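PDB 2OQH: putative isomerase from Streptomyces coelicolor A3, which probably catalyses the dehydration of D-glucarate to 5-dehydro-4-deoxy-D-glucarate, as a member of the enolase superfamily. Local coordinates for residues P72-Q82 with I97-M108; V13-F21 with Y327-I335. All coordinates share one frame; numbering follows the deposited sequence.

Contact 1: P72-Q82 with I97-M108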
loop_
_atom_site.group_PDB
_atom_site.type_symbol
_atom_site.label_atom_id
_atom_site.label_comp_id
_atom_site.label_asym_id
_atom_site.label_seq_id
_atom_site.Cartn_x
_atom_site.Cartn_y
_atom_site.Cartn_z
ATOM N N PRO A 72 -1.255 -24.630 5.344
ATOM C CA PRO A 72 -1.193 -23.177 5.139
ATOM C C PRO A 72 0.230 -22.673 5.393
ATOM O O PRO A 72 0.601 -21.570 4.994
ATOM C CB PRO A 72 -2.209 -22.640 6.150
ATOM C CG PRO A 72 -2.207 -23.685 7.226
ATOM C CD PRO A 72 -2.174 -24.969 6.445
ATOM N N PHE A 73 1.023 -23.514 6.047
ATOM C CA PHE A 73 2.411 -23.207 6.367
ATOM C C PHE A 73 3.349 -23.376 5.171
ATOM O O PHE A 73 4.495 -22.911 5.206
ATOM C CB PHE A 73 2.892 -24.125 7.487
ATOM C CG PHE A 73 2.397 -23.739 8.849
ATOM C CD1 PHE A 73 3.104 -22.817 9.620
ATOM C CD2 PHE A 73 1.227 -24.297 9.369
ATOM C CE1 PHE A 73 2.658 -22.457 10.894
ATOM C CE2 PHE A 73 0.769 -23.943 10.646
ATOM C CZ PHE A 73 1.485 -23.022 11.407
ATOM N N ALA A 74 2.878 -24.043 4.125
ATOM C CA ALA A 74 3.714 -24.283 2.951
ATOM C C ALA A 74 3.641 -23.163 1.915
ATOM O O ALA A 74 3.300 -23.401 0.756
ATOM C CB ALA A 74 3.329 -25.620 2.316
ATOM N N LEU A 75 3.983 -21.947 2.333
ATOM C CA LEU A 75 3.947 -20.789 1.441
ATOM C C LEU A 75 4.994 -20.830 0.330
ATOM O O LEU A 75 4.698 -20.482 -0.809
ATOM C CB LEU A 75 4.092 -19.492 2.250
ATOM C CG LEU A 75 2.849 -19.115 3.067
ATOM C CD1 LEU A 75 3.098 -17.841 3.851
ATOM C CD2 LEU A 75 1.662 -18.935 2.126
ATOM N N GLU A 76 6.211 -21.255 0.660
ATOM C CA GLU A 76 7.282 -21.339 -0.333
ATOM C C GLU A 76 6.830 -22.245 -1.468
ATOM O O GLU A 76 7.004 -21.912 -2.634
ATOM C CB GLU A 76 8.567 -21.893 0.300
ATOM C CG GLU A 76 9.256 -20.940 1.268
ATOM C CD GLU A 76 10.222 -19.968 0.587
ATOM O OE1 GLU A 76 10.251 -19.906 -0.662
ATOM O OE2 GLU A 76 10.957 -19.265 1.307
ATOM N N ALA A 77 6.239 -23.387 -1.120
ATOM C CA ALA A 77 5.762 -24.336 -2.121
ATOM C C ALA A 77 4.640 -23.725 -2.950
ATOM O O ALA A 77 4.589 -23.892 -4.174
ATOM C CB ALA A 77 5.281 -25.613 -1.449
ATOM N N PHE A 78 3.743 -23.008 -2.279
ATOM C CA PHE A 78 2.622 -22.358 -2.951
ATOM C C PHE A 78 3.063 -21.317 -3.984
ATOM O O PHE A 78 2.621 -21.337 -5.135
ATOM C CB PHE A 78 1.720 -21.679 -1.924
ATOM C CG PHE A 78 0.687 -20.784 -2.537
ATOM C CD1 PHE A 78 -0.247 -21.293 -3.431
ATOM C CD2 PHE A 78 0.663 -19.425 -2.241
ATOM C CE1 PHE A 78 -1.198 -20.453 -4.030
ATOM C CE2 PHE A 78 -0.285 -18.579 -2.836
ATOM C CZ PHE A 78 -1.213 -19.097 -3.731
ATOM N N HIS A 79 3.917 -20.391 -3.565
ATOM C CA HIS A 79 4.398 -19.358 -4.472
ATOM C C HIS A 79 5.121 -19.952 -5.671
ATOM O O HIS A 79 4.892 -19.531 -6.801
ATOM C CB HIS A 79 5.315 -18.387 -3.734
ATOM C CG HIS A 79 4.582 -17.435 -2.845
ATOM N ND1 HIS A 79 3.790 -16.419 -3.336
ATOM C CD2 HIS A 79 4.480 -17.375 -1.497
ATOM C CE1 HIS A 79 3.230 -15.774 -2.328
ATOM N NE2 HIS A 79 3.632 -16.334 -1.200
ATOM N N ARG A 80 5.987 -20.933 -5.438
ATOM C CA ARG A 80 6.708 -21.544 -6.550
ATOM C C ARG A 80 5.695 -22.169 -7.509
ATOM O O ARG A 80 5.810 -22.048 -8.725
ATOM C CB ARG A 80 7.695 -22.597 -6.038
ATOM C CG ARG A 80 8.864 -22.021 -5.218
ATOM C CD ARG A 80 9.879 -21.230 -6.062
ATOM N NE ARG A 80 10.613 -22.108 -6.977
ATOM C CZ ARG A 80 11.548 -21.704 -7.833
ATOM N NH1 ARG A 80 11.888 -20.417 -7.909
ATOM N NH2 ARG A 80 12.141 -22.590 -8.629
ATOM N N LYS A 81 4.676 -22.812 -6.959
ATOM C CA LYS A 81 3.658 -23.438 -7.787
ATOM C C LYS A 81 2.916 -22.429 -8.681
ATOM O O LYS A 81 2.508 -22.759 -9.800
ATOM C CB LYS A 81 2.661 -24.183 -6.892
ATOM C CG LYS A 81 1.708 -25.089 -7.640
ATOM C CD LYS A 81 0.946 -25.992 -6.684
ATOM C CE LYS A 81 0.057 -26.955 -7.450
ATOM N NZ LYS A 81 0.829 -27.738 -8.470
ATOM N N GLN A 82 2.749 -21.200 -8.201
ATOM C CA GLN A 82 2.028 -20.181 -8.968
ATOM C C GLN A 82 2.934 -19.110 -9.577
ATOM O O GLN A 82 2.462 -18.026 -9.926
ATOM C CB GLN A 82 1.001 -19.485 -8.070
ATOM C CG GLN A 82 0.124 -20.413 -7.242
ATOM C CD GLN A 82 -0.718 -21.340 -8.089
ATOM O OE1 GLN A 82 -1.153 -20.980 -9.183
ATOM N NE2 GLN A 82 -0.965 -22.539 -7.582
ATOM N N ILE A 97 -2.649 -13.762 -5.682
ATOM C CA ILE A 97 -1.733 -14.556 -4.872
ATOM C C ILE A 97 -1.607 -13.967 -3.467
ATOM O O ILE A 97 -1.654 -14.695 -2.476
ATOM C CB ILE A 97 -0.338 -14.624 -5.547
ATOM C CG1 ILE A 97 -0.433 -15.481 -6.815
ATOM C CG2 ILE A 97 0.704 -15.152 -4.564
ATOM C CD1 ILE A 97 0.832 -15.539 -7.643
ATOM N N ALA A 98 -1.461 -12.648 -3.379
ATOM C CA ALA A 98 -1.326 -11.982 -2.083
ATOM C C ALA A 98 -2.498 -12.265 -1.134
ATOM O O ALA A 98 -2.301 -12.479 0.060
ATOM C CB ALA A 98 -1.165 -10.470 -2.286
ATOM N N ALA A 99 -3.717 -12.254 -1.668
ATOM C CA ALA A 99 -4.918 -12.517 -0.870
ATOM C C ALA A 99 -4.810 -13.884 -0.191
ATOM O O ALA A 99 -5.089 -14.021 0.999
ATOM C CB ALA A 99 -6.154 -12.477 -1.761
ATOM N N VAL A 100 -4.405 -14.890 -0.963
ATOM C CA VAL A 100 -4.239 -16.242 -0.443
ATOM C C VAL A 100 -3.074 -16.280 0.537
ATOM O O VAL A 100 -3.130 -16.969 1.557
ATOM C CB VAL A 100 -3.971 -17.245 -1.591
ATOM C CG1 VAL A 100 -3.750 -18.648 -1.035
ATOM C CG2 VAL A 100 -5.145 -17.231 -2.566
ATOM N N ASP A 101 -2.018 -15.535 0.218
ATOM C CA ASP A 101 -0.835 -15.477 1.060
ATOM C C ASP A 101 -1.216 -14.965 2.442
ATOM O O ASP A 101 -0.852 -15.562 3.457
ATOM C CB ASP A 101 0.212 -14.541 0.446
ATOM C CG ASP A 101 1.504 -14.500 1.246
ATOM O OD1 ASP A 101 2.385 -15.349 1.009
ATOM O OD2 ASP A 101 1.633 -13.624 2.122
ATOM N N VAL A 102 -1.946 -13.855 2.471
ATOM C CA VAL A 102 -2.384 -13.250 3.722
ATOM C C VAL A 102 -3.297 -14.185 4.516
ATOM O O VAL A 102 -3.143 -14.334 5.724
ATOM C CB VAL A 102 -3.121 -11.920 3.455
ATOM C CG1 VAL A 102 -3.652 -11.337 4.761
ATOM C CG2 VAL A 102 -2.171 -10.937 2.786
ATOM N N ALA A 103 -4.239 -14.821 3.836
ATOM C CA ALA A 103 -5.153 -15.741 4.508
ATOM C C ALA A 103 -4.378 -16.861 5.190
ATOM O O ALA A 103 -4.717 -17.266 6.294
ATOM C CB ALA A 103 -6.156 -16.321 3.511
ATOM N N CYS A 104 -3.329 -17.355 4.537
ATOM C CA CYS A 104 -2.522 -18.422 5.128
ATOM C C CYS A 104 -1.762 -17.934 6.368
ATOM O O CYS A 104 -1.641 -18.661 7.354
ATOM C CB CYS A 104 -1.541 -18.983 4.092
ATOM S SG CYS A 104 -2.312 -19.979 2.807
ATOM N N TRP A 105 -1.245 -16.708 6.319
ATOM C CA TRP A 105 -0.533 -16.154 7.463
ATOM C C TRP A 105 -1.500 -15.998 8.634
ATOM O O TRP A 105 -1.160 -16.272 9.780
ATOM C CB TRP A 105 0.071 -14.788 7.118
ATOM C CG TRP A 105 1.427 -14.872 6.471
ATOM C CD1 TRP A 105 1.711 -14.803 5.138
ATOM C CD2 TRP A 105 2.681 -15.042 7.140
ATOM N NE1 TRP A 105 3.067 -14.916 4.936
ATOM C CE2 TRP A 105 3.686 -15.064 6.149
ATOM C CE3 TRP A 105 3.055 -15.180 8.488
ATOM C CZ2 TRP A 105 5.043 -15.220 6.461
ATOM C CZ3 TRP A 105 4.405 -15.338 8.799
ATOM C CH2 TRP A 105 5.381 -15.354 7.788
ATOM N N ASP A 106 -2.706 -15.534 8.331
ATOM C CA ASP A 106 -3.725 -15.351 9.354
ATOM C C ASP A 106 -4.011 -16.716 9.991
ATOM O O ASP A 106 -4.062 -16.836 11.214
ATOM C CB ASP A 106 -4.982 -14.759 8.712
ATOM C CG ASP A 106 -6.054 -14.394 9.727
ATOM O OD1 ASP A 106 -5.712 -13.881 10.820
ATOM O OD2 ASP A 106 -7.246 -14.602 9.410
ATOM N N ALA A 107 -4.173 -17.739 9.157
ATOM C CA ALA A 107 -4.436 -19.095 9.637
ATOM C C ALA A 107 -3.260 -19.622 10.468
ATOM O O ALA A 107 -3.459 -20.316 11.464
ATOM C CB ALA A 107 -4.703 -20.026 8.456
HETATM N N MSE A 108 -2.039 -19.293 10.050
HETATM C CA MSE A 108 -0.832 -19.719 10.755
HETATM C C MSE A 108 -0.768 -19.118 12.155
HETATM O O MSE A 108 -0.401 -19.792 13.120
HETATM C CB MSE A 108 0.420 -19.305 9.967
HETATM C CG MSE A 108 0.773 -20.215 8.785
HETATM SE SE MSE A 108 2.251 -19.463 7.742
HETATM C CE MSE A 108 1.274 -19.040 6.149
#
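Pro72 lays its ring against helix 85-112, its CB 4.2 Å from Cys104 CB and 4.3 Å from Ala107 CB. Phe73 starts out pointing away, yet its ring returns over selenomethionine Met108: with CG anti to the carbonyl carbon (chi1 -77°) one ring face receives Met108 CG, which stands over the ring centre, 3.6 Å from the centroid, in a CH-pi contact. Met108 SE lies obliquely at 4.6 Å from the same centroid, a Met-aromatic contact. Ala74, at the centre of an inverse gamma turn, is the N-cap residue of helix 75-81. Leu75, the first residue of the helix, is a knob set in a hole formed by Asp101, Cys104, Trp105 and Met108; its CD2 branch lies 3.8 Å from Cys104 CB while CD1 turns to the indole of Trp105. The two helices run antiparallel, at 170° between their directions, as a hairpin in the N-terminal capping domain of the enolase superfamily. Phe78 reaches inward with CZ 3.7 Å from Val100 CG1, and Val60, Met63 and Leu67 continue this apolar layer. His79 supplies the polar link: NE2 donates to Asp101 OD1 at 2.7 Å; the oxygen lies close to the imidazole plane, whereas NE2 approaches OD1 from the anti side and well out of the carboxylate plane, the ring and carboxylate planes 47° apart. Asp101 OD2 accepts from the backbone N of Ile277, so both carboxylate oxygens are engaged and the group's rotation is fixed. Ile97 divides its branches, CG2 going to the His79 ring and CD1 to Gln82, whose CB lies 4.0 Å from CD1.

Contact 2: V13-F21 with Y327-I335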
loop_
_atom_site.group_PDB
_atom_site.type_symbol
_atom_site.label_atom_id
_atom_site.label_comp_id
_atom_site.label_asym_id
_atom_site.label_seq_id
_atom_site.Cartn_x
_atom_site.Cartn_y
_atom_site.Cartn_z
ATOM N N VAL A 13 -16.683 -7.872 -3.028
ATOM C CA VAL A 13 -17.575 -6.967 -2.322
ATOM C C VAL A 13 -17.357 -5.497 -2.666
ATOM O O VAL A 13 -16.276 -5.105 -3.119
ATOM C CB VAL A 13 -17.411 -7.137 -0.802
ATOM C CG1 VAL A 13 -17.670 -8.581 -0.405
ATOM C CG2 VAL A 13 -16.002 -6.734 -0.391
ATOM N N ASN A 14 -18.402 -4.698 -2.447
ATOM C CA ASN A 14 -18.373 -3.257 -2.693
ATOM C C ASN A 14 -18.612 -2.592 -1.345
ATOM O O ASN A 14 -19.628 -2.855 -0.701
ATOM C CB ASN A 14 -19.511 -2.827 -3.627
ATOM C CG ASN A 14 -19.292 -3.239 -5.070
ATOM O OD1 ASN A 14 -18.275 -3.844 -5.417
ATOM N ND2 ASN A 14 -20.262 -2.907 -5.929
ATOM N N LEU A 15 -17.688 -1.753 -0.900
ATOM C CA LEU A 15 -17.881 -1.064 0.369
ATOM C C LEU A 15 -17.851 0.426 0.126
ATOM O O LEU A 15 -17.124 0.909 -0.751
ATOM C CB LEU A 15 -16.812 -1.451 1.395
ATOM C CG LEU A 15 -17.021 -2.818 2.048
ATOM C CD1 LEU A 15 -16.685 -3.908 1.050
ATOM C CD2 LEU A 15 -16.139 -2.951 3.270
ATOM N N PRO A 16 -18.657 1.180 0.890
ATOM C CA PRO A 16 -18.720 2.634 0.749
ATOM C C PRO A 16 -17.458 3.315 1.269
ATOM O O PRO A 16 -16.753 2.774 2.125
ATOM C CB PRO A 16 -19.950 2.992 1.577
ATOM C CG PRO A 16 -19.847 2.025 2.721
ATOM C CD PRO A 16 -19.521 0.725 1.997
ATOM N N LEU A 17 -17.181 4.502 0.737
ATOM C CA LEU A 17 -16.032 5.283 1.162
ATOM C C LEU A 17 -16.510 6.689 1.478
ATOM O O LEU A 17 -17.407 7.212 0.816
ATOM C CB LEU A 17 -14.979 5.337 0.061
ATOM C CG LEU A 17 -14.301 4.019 -0.293
ATOM C CD1 LEU A 17 -13.453 4.222 -1.539
ATOM C CD2 LEU A 17 -13.456 3.537 0.878
ATOM N N VAL A 18 -15.911 7.291 2.497
ATOM C CA VAL A 18 -16.270 8.636 2.909
ATOM C C VAL A 18 -15.035 9.424 3.302
ATOM O O VAL A 18 -14.159 8.917 4.018
ATOM C CB VAL A 18 -17.233 8.617 4.116
ATOM C CG1 VAL A 18 -17.496 10.041 4.601
ATOM C CG2 VAL A 18 -18.539 7.944 3.722
ATOM N N ASN A 19 -14.968 10.664 2.832
ATOM C CA ASN A 19 -13.849 11.536 3.151
ATOM C C ASN A 19 -14.227 12.382 4.360
ATOM O O ASN A 19 -15.066 13.276 4.266
ATOM C CB ASN A 19 -13.522 12.439 1.963
ATOM C CG ASN A 19 -12.439 13.455 2.287
ATOM O OD1 ASN A 19 -11.477 13.154 3.007
ATOM N ND2 ASN A 19 -12.577 14.659 1.743
ATOM N N PRO A 20 -13.602 12.113 5.516
ATOM C CA PRO A 20 -13.894 12.863 6.740
ATOM C C PRO A 20 -13.502 14.339 6.673
ATOM O O PRO A 20 -13.789 15.107 7.592
ATOM C CB PRO A 20 -13.118 12.089 7.806
ATOM C CG PRO A 20 -11.930 11.591 7.050
ATOM C CD PRO A 20 -12.547 11.112 5.751
ATOM N N PHE A 21 -12.873 14.745 5.576
ATOM C CA PHE A 21 -12.446 16.131 5.434
ATOM C C PHE A 21 -13.188 16.866 4.326
ATOM O O PHE A 21 -13.905 16.252 3.530
ATOM C CB PHE A 21 -10.949 16.166 5.164
ATOM C CG PHE A 21 -10.152 15.368 6.145
ATOM C CD1 PHE A 21 -9.954 15.837 7.439
ATOM C CD2 PHE A 21 -9.638 14.126 5.791
ATOM C CE1 PHE A 21 -9.251 15.081 8.371
ATOM C CE2 PHE A 21 -8.934 13.357 6.710
ATOM C CZ PHE A 21 -8.740 13.835 8.008
ATOM N N TYR A 327 -6.940 4.282 4.401
ATOM C CA TYR A 327 -7.791 3.686 5.426
ATOM C C TYR A 327 -8.651 4.713 6.162
ATOM O O TYR A 327 -9.687 4.356 6.729
ATOM C CB TYR A 327 -6.956 2.908 6.451
ATOM C CG TYR A 327 -7.805 2.165 7.473
ATOM C CD1 TYR A 327 -8.618 1.100 7.086
ATOM C CD2 TYR A 327 -7.833 2.558 8.811
ATOM C CE1 TYR A 327 -9.446 0.440 8.010
ATOM C CE2 TYR A 327 -8.660 1.905 9.750
ATOM C CZ TYR A 327 -9.464 0.846 9.336
ATOM O OH TYR A 327 -10.294 0.198 10.233
ATOM N N TYR A 328 -8.238 5.977 6.175
ATOM C CA TYR A 328 -9.039 6.977 6.870
ATOM C C TYR A 328 -10.315 7.311 6.112
ATOM O O TYR A 328 -11.146 8.079 6.592
ATOM C CB TYR A 328 -8.228 8.251 7.150
ATOM C CG TYR A 328 -7.674 8.973 5.939
ATOM C CD1 TYR A 328 -8.493 9.741 5.110
ATOM C CD2 TYR A 328 -6.316 8.904 5.638
ATOM C CE1 TYR A 328 -7.966 10.427 4.005
ATOM C CE2 TYR A 328 -5.777 9.582 4.540
ATOM C CZ TYR A 328 -6.600 10.343 3.729
ATOM O OH TYR A 328 -6.046 11.029 2.665
ATOM N N LEU A 329 -10.474 6.716 4.934
ATOM C CA LEU A 329 -11.658 6.924 4.100
ATOM C C LEU A 329 -12.667 5.802 4.284
ATOM O O LEU A 329 -13.695 5.763 3.607
ATOM C CB LEU A 329 -11.271 6.961 2.622
ATOM C CG LEU A 329 -10.355 8.077 2.140
ATOM C CD1 LEU A 329 -10.037 7.846 0.666
ATOM C CD2 LEU A 329 -11.024 9.420 2.354
ATOM N N HIS A 330 -12.374 4.885 5.193
ATOM C CA HIS A 330 -13.253 3.751 5.412
ATOM C C HIS A 330 -14.508 4.098 6.196
ATOM O O HIS A 330 -14.491 4.948 7.094
ATOM C CB HIS A 330 -12.502 2.626 6.139
ATOM C CG HIS A 330 -12.600 2.694 7.631
ATOM N ND1 HIS A 330 -13.675 2.188 8.331
ATOM C CD2 HIS A 330 -11.766 3.223 8.558
ATOM C CE1 HIS A 330 -13.498 2.398 9.623
ATOM N NE2 HIS A 330 -12.348 3.024 9.788
ATOM N N ALA A 331 -15.600 3.445 5.814
ATOM C CA ALA A 331 -16.875 3.602 6.486
ATOM C C ALA A 331 -17.114 2.211 7.064
ATOM O O ALA A 331 -16.325 1.739 7.887
ATOM C CB ALA A 331 -17.969 3.977 5.490
ATOM N N ASP A 332 -18.165 1.538 6.614
ATOM C CA ASP A 332 -18.476 0.204 7.110
ATOM C C ASP A 332 -17.503 -0.811 6.497
ATOM O O ASP A 332 -17.089 -0.667 5.345
ATOM C CB ASP A 332 -19.931 -0.142 6.766
ATOM C CG ASP A 332 -20.467 -1.297 7.591
ATOM O OD1 ASP A 332 -20.023 -1.459 8.746
ATOM O OD2 ASP A 332 -21.342 -2.037 7.090
ATOM N N ASP A 333 -17.137 -1.828 7.271
ATOM C CA ASP A 333 -16.194 -2.850 6.812
ATOM C C ASP A 333 -16.669 -4.201 7.327
ATOM O O ASP A 333 -17.540 -4.264 8.200
ATOM C CB ASP A 333 -14.796 -2.555 7.375
ATOM C CG ASP A 333 -13.677 -3.129 6.517
ATOM O OD1 ASP A 333 -13.925 -4.117 5.786
ATOM O OD2 ASP A 333 -12.543 -2.595 6.587
ATOM N N ILE A 334 -16.106 -5.286 6.804
ATOM C CA ILE A 334 -16.526 -6.597 7.266
ATOM C C ILE A 334 -15.800 -7.033 8.527
ATOM O O ILE A 334 -15.925 -8.170 8.961
ATOM C CB ILE A 334 -16.379 -7.663 6.169
ATOM C CG1 ILE A 334 -14.934 -7.761 5.690
ATOM C CG2 ILE A 334 -17.277 -7.306 4.998
ATOM C CD1 ILE A 334 -14.765 -8.761 4.573
ATOM N N ILE A 335 -15.037 -6.125 9.122
ATOM C CA ILE A 335 -14.352 -6.438 10.370
ATOM C C ILE A 335 -14.494 -5.238 11.288
ATOM O O ILE A 335 -15.023 -4.200 10.892
ATOM C CB ILE A 335 -12.835 -6.744 10.177
ATOM C CG1 ILE A 335 -12.053 -5.453 9.927
ATOM C CG2 ILE A 335 -12.645 -7.693 9.009
ATOM C CD1 ILE A 335 -10.545 -5.620 10.045
HETATM O O HOH W 1 -15.650 1.265 3.857
#
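Phe21 turns a ring edge toward the face of Tyr328 in an offset edge-to-face pair, planes at 71° and centroids 5.9 Å apart. The pair lies where the segment following strand 5-15 of the capping domain runs along a loop of the C-terminal barrel, the two-domain plan of the enolase superfamily. Tyr328 has CG between its backbone N and carbonyl carbon (chi1 60°), which brings CD1 to 4.0 Å from Phe21 CE2; its hydroxyl is hydrogen-bonded to the backbone N of Leu133, and Phe164 adds another edge-to-face ring contact. Leu329 extends CD2 obliquely across Asn19, 3.6 Å from Asn19 CA, and the Pro20 ring crosses the Leu329 side chain at about a right angle, its CD resting on the same methyl. Next to them the backbones join through Val18 N, which donates to Leu329 O at 2.9 Å and 169°. Ala331 CB packs against Pro16 CG, while Leu15 directs CD2 to the backbone of Asp332 and Asp333. The carboxylate of Asp332 is held by Lys361 and Tyr365 of the C-terminal helix. One water bridges the two chain segments, donating to Pro16 O and to Asp332 O and accepting from Ala331 N at 2.9 Å.

Overall arrangement
From the N terminus, strand 5-15 leads into 13-21, the first half of contact 2, whose partner 327-335 follows 306 residues after the end of 13-21. Contact 2 thus closes a very long loop, spanning most of the capping domain and most of the barrel, and ties the two domains together. Within that loop the chain forms the three-stranded antiparallel sheet and helix 54-63, then helix 75-81 and the long helix 85-112, which contact 1 ties together within the capping domain, closing a short turn-back of 14 intervening residues, most of them the start of helix 85-112 itself. Contact 1 is therefore nested in contact 2. Their centres lie about 27 Å apart, and they do not touch.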